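Local coordinates for protein DMATS type aromatic prenyltransferase (Micromonospora olivasterospora, PDB 6ZRY) that probably transfers a dimethylallyl group to the indole ring of tryptophan, which it binds inside an ABBA-type prenyltransferase barrel, at residues A[10-15]-A[28-32]; A[16-20]-A[310-315]. All coordinates share one frame; numbering follows the deposited sequence.

Contact 1. Residues A[10-15]-A[28-32]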
# COMPACT_ATOMS: atom_id res chain seq x y z
N LEU A 10 -5.77 17.43 2.51
CA LEU A 10 -4.92 16.28 2.94
C LEU A 10 -4.06 16.68 4.13
O LEU A 10 -3.84 15.85 5.00
CB LEU A 10 -4.02 15.83 1.80
CG LEU A 10 -4.70 15.41 0.51
CD1 LEU A 10 -3.73 14.69 -0.38
CD2 LEU A 10 -5.90 14.57 0.74
N ASP A 11 -3.55 17.90 4.12
CA ASP A 11 -2.66 18.39 5.20
C ASP A 11 -3.46 18.37 6.52
O ASP A 11 -2.90 18.02 7.50
CB ASP A 11 -2.11 19.79 4.89
CG ASP A 11 -1.20 20.34 5.98
OD1 ASP A 11 -0.16 19.69 6.29
OD2 ASP A 11 -1.55 21.42 6.53
N GLY A 12 -4.74 18.75 6.50
CA GLY A 12 -5.61 18.72 7.70
C GLY A 12 -5.83 17.30 8.19
O GLY A 12 -5.75 17.06 9.37
N GLN A 13 -6.12 16.38 7.28
CA GLN A 13 -6.26 14.94 7.59
C GLN A 13 -4.98 14.44 8.26
O GLN A 13 -5.08 13.80 9.32
CB GLN A 13 -6.61 14.18 6.32
CG GLN A 13 -7.98 14.50 5.77
CD GLN A 13 -8.25 13.89 4.43
OE1 GLN A 13 -7.41 13.93 3.54
NE2 GLN A 13 -9.44 13.33 4.26
N LEU A 14 -3.81 14.68 7.67
CA LEU A 14 -2.53 14.18 8.23
C LEU A 14 -2.28 14.77 9.63
O LEU A 14 -1.83 14.05 10.50
CB LEU A 14 -1.38 14.50 7.29
CG LEU A 14 -0.02 14.01 7.78
CD1 LEU A 14 -0.05 12.53 8.04
CD2 LEU A 14 1.08 14.34 6.78
N ALA A 15 -2.50 16.06 9.80
CA ALA A 15 -2.28 16.77 11.09
C ALA A 15 -3.10 16.08 12.19
O ALA A 15 -2.54 15.78 13.25
CB ALA A 15 -2.62 18.23 10.94
N PRO A 28 6.22 15.05 8.98
CA PRO A 28 5.21 14.41 8.14
C PRO A 28 4.46 15.39 7.22
O PRO A 28 4.24 15.05 6.04
CB PRO A 28 4.26 13.78 9.17
CG PRO A 28 5.22 13.42 10.30
CD PRO A 28 6.09 14.66 10.40
N ARG A 29 4.10 16.54 7.73
CA ARG A 29 3.34 17.54 6.93
C ARG A 29 4.25 18.14 5.86
O ARG A 29 3.76 18.41 4.75
CB ARG A 29 2.72 18.59 7.82
CG ARG A 29 1.67 18.04 8.76
CD ARG A 29 1.26 19.10 9.74
NE ARG A 29 0.51 20.14 9.06
CZ ARG A 29 0.06 21.24 9.64
NH1 ARG A 29 -0.65 22.11 8.93
NH2 ARG A 29 0.32 21.48 10.92
N ASN A 30 5.53 18.33 6.17
CA ASN A 30 6.56 18.80 5.20
C ASN A 30 6.72 17.74 4.10
O ASN A 30 6.85 18.12 2.93
CB ASN A 30 7.89 19.11 5.87
CG ASN A 30 7.85 20.43 6.63
OD1 ASN A 30 6.99 21.27 6.36
ND2 ASN A 30 8.77 20.61 7.57
N LEU A 31 6.71 16.46 4.47
CA LEU A 31 6.96 15.38 3.49
C LEU A 31 5.71 15.23 2.61
O LEU A 31 5.90 15.09 1.41
CB LEU A 31 7.36 14.10 4.22
CG LEU A 31 8.74 14.15 4.87
CD1 LEU A 31 8.96 12.92 5.71
CD2 LEU A 31 9.83 14.29 3.84
N LEU A 32 4.49 15.33 3.17
CA LEU A 32 3.26 15.24 2.36
C LEU A 32 3.24 16.36 1.31
O LEU A 32 2.88 16.07 0.13
CB LEU A 32 2.02 15.29 3.25
CG LEU A 32 0.67 15.41 2.53
CD1 LEU A 32 0.37 14.18 1.65
CD2 LEU A 32 -0.44 15.62 3.55
O HOH W 1 1.06 18.81 4.06
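Arg29 grips the carboxylate of Asp11 side-on. NE of Arg29 donates to OD1 of Asp11 at 2.9 Å in an almost straight bond (176°), and NH1 of Arg29 reaches OD2 of Asp11 at 2.7 Å. Both oxygens are met on their syn sides, although the two flat groups are twisted 31° apart and the side chains cross at about a right angle. Asp11 has CG anti to its backbone N (chi1 180°), which swings the carboxylate across to Arg29; the arginine chain bends at chi3 to present its NE edge. CB of Ala15 lies over one guanidinium face, toward the rim, 4.1 Å from Arg29 NE. A water adds a second link, donating to OD1 of Asp11 and to the carbonyl oxygen of Arg29.

Beneath this polar layer, Leu14 points CD2 at the other helix, 3.8 Å from CB of Leu32 and 3.3 Å from the carbonyl oxygen of Pro28. CD2 of Leu32 in turn lies 4.0 Å from CB of Leu10. Farther in, Leu10 and Leu32 rest on Val61 of strand 61-68, while Leu14 and Pro28 share Phe137 of strand 131-138. The nearly antiparallel helices 6-21 and 26-36 are thus joined by leucines on the barrel side and by a two-bond salt bridge farther out, whose paired bonds restrict rotation of both charged groups.

Contact 2. Residues A[16-20]-A[310-315]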
# COMPACT_ATOMS: atom_id res chain seq x y z
N ARG A 16 -4.36 15.78 11.92
CA ARG A 16 -5.26 15.12 12.88
C ARG A 16 -4.81 13.67 13.09
O ARG A 16 -4.81 13.21 14.26
CB ARG A 16 -6.72 15.28 12.44
CG ARG A 16 -7.24 16.71 12.51
CD ARG A 16 -8.72 16.77 12.21
NE ARG A 16 -9.02 16.37 10.85
CZ ARG A 16 -9.08 17.19 9.79
NH1 ARG A 16 -9.34 16.70 8.58
NH2 ARG A 16 -8.89 18.50 9.93
N LEU A 17 -4.39 12.97 12.04
CA LEU A 17 -3.99 11.55 12.17
C LEU A 17 -2.72 11.44 13.05
O LEU A 17 -2.56 10.41 13.78
CB LEU A 17 -3.71 10.99 10.77
CG LEU A 17 -4.93 10.52 9.99
CD1 LEU A 17 -4.52 10.13 8.58
CD2 LEU A 17 -5.59 9.32 10.68
N CYS A 18 -1.83 12.42 12.92
CA CYS A 18 -0.56 12.49 13.68
C CYS A 18 -0.88 12.56 15.17
O CYS A 18 -0.20 11.83 15.95
CB CYS A 18 0.29 13.67 13.25
SG CYS A 18 1.24 13.35 11.76
N GLU A 19 -1.85 13.39 15.55
CA GLU A 19 -2.30 13.57 16.96
C GLU A 19 -2.85 12.25 17.46
O GLU A 19 -2.50 11.85 18.56
CB GLU A 19 -3.38 14.64 17.08
CG GLU A 19 -2.87 16.04 16.81
CD GLU A 19 -3.57 17.13 17.62
OE1 GLU A 19 -4.81 17.18 17.57
OE2 GLU A 19 -2.88 17.90 18.30
N VAL A 20 -3.67 11.59 16.65
CA VAL A 20 -4.28 10.28 17.00
C VAL A 20 -3.15 9.28 17.32
O VAL A 20 -3.25 8.60 18.35
CB VAL A 20 -5.23 9.77 15.89
CG1 VAL A 20 -5.63 8.32 16.10
CG2 VAL A 20 -6.46 10.64 15.77
N ARG A 310 -11.00 7.12 16.29
CA ARG A 310 -10.35 8.45 16.28
C ARG A 310 -9.67 8.67 14.92
O ARG A 310 -9.76 9.83 14.39
CB ARG A 310 -9.40 8.60 17.48
CG ARG A 310 -10.14 8.79 18.80
CD ARG A 310 -9.34 9.46 19.91
NE ARG A 310 -7.95 9.03 19.99
CZ ARG A 310 -6.87 9.85 19.87
NH1 ARG A 310 -5.65 9.33 19.97
NH2 ARG A 310 -7.02 11.16 19.68
N ALA A 311 -9.04 7.65 14.34
CA ALA A 311 -8.37 7.80 13.02
C ALA A 311 -9.44 8.09 11.96
O ALA A 311 -9.24 8.97 11.14
CB ALA A 311 -7.55 6.58 12.67
N ILE A 312 -10.55 7.39 11.99
CA ILE A 312 -11.67 7.59 11.02
C ILE A 312 -12.13 9.04 11.14
O ILE A 312 -12.20 9.72 10.10
CB ILE A 312 -12.80 6.56 11.26
CG1 ILE A 312 -12.41 5.15 10.81
CG2 ILE A 312 -14.10 7.00 10.60
CD1 ILE A 312 -13.30 4.05 11.40
N ALA A 313 -12.42 9.50 12.35
CA ALA A 313 -12.95 10.85 12.62
C ALA A 313 -11.94 11.92 12.17
O ALA A 313 -12.38 13.01 11.72
CB ALA A 313 -13.28 11.01 14.08
N ALA A 314 -10.64 11.65 12.32
CA ALA A 314 -9.55 12.55 11.88
C ALA A 314 -9.63 12.75 10.37
O ALA A 314 -9.37 13.89 9.91
CB ALA A 314 -8.20 12.02 12.29
N VAL A 315 -9.93 11.69 9.62
CA VAL A 315 -9.94 11.75 8.13
C VAL A 315 -11.22 12.45 7.66
O VAL A 315 -11.13 13.28 6.77
CB VAL A 315 -9.72 10.37 7.50
CG1 VAL A 315 -9.95 10.40 6.00
CG2 VAL A 315 -8.34 9.89 7.83
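Two helices of the outer layer of the ABBA barrel, 6-21 and 305-315, pack side by side here, nearly antiparallel at 164° with their local axes 8.8 Å apart. The small side chain of Ala314 is consistent with this closeness: its CB sits 3.6 Å from CB of Arg16 and 4.1 Å from CG2 of Val20, so a small methyl lies against two successive turns of the partner helix. On the inner side, the CD2 methyl of Leu17 meets CB of Ala311 at 3.9 Å, and CD1 of Leu17 approaches CG2 of Val315, the two branched side chains crossing at a slant.

Polar groups border this apolar strip. Arg16 bends at chi3 (-65°) to bring NE back to the carbonyl oxygen of Ala314, 2.7 Å away; the donor lies in the carbonyl plane, on a lone pair, and the oxygen lies almost in the guanidinium plane. NH1 of Arg16 adds a weak bond to the same oxygen, which thus receives two N-H groups near the C-terminal end of helix 305-315. There the positive charge would probably complement the helix dipole.

A turn away, Arg310 and Val20 slide past each other in opposite directions. CB of Arg310 is 4.0 Å from CG2 of Val20, and the same methyl lies over one face of the guanidinium, offset toward its rim.

Inward, Leu17 touches Phe63 and Leu75, while Ala311 and Val315 touch Leu345 of strand 341-346. Helices at the start and near the end of the chain are thereby laid together over neighbouring strands, as expected for the closed ABBA barrel of the DMATS family, in which a ring of helices surrounds the strands.

Both contacts use helix 6-21, whose residues 10-15 pair with helix 26-36 and residues 16-20 with helix 305-315; their centres are 11 Å apart. One joins helices close in sequence, the other brings together distant parts of the chain. Each is partly buried, with apolar side chains toward the strands and polar groups farther out. Contact 1 spans its wider axis separation with leucines and a charge pair, whereas contact 2, where alanines face Leu17 and Val20, sets an arginine against a backbone carbonyl. They meet where NE2 of Gln13 probably bonds to the carbonyl oxygen of Val315, and where Cys18 packs on Pro28. Both lie away from the tryptophan pocket.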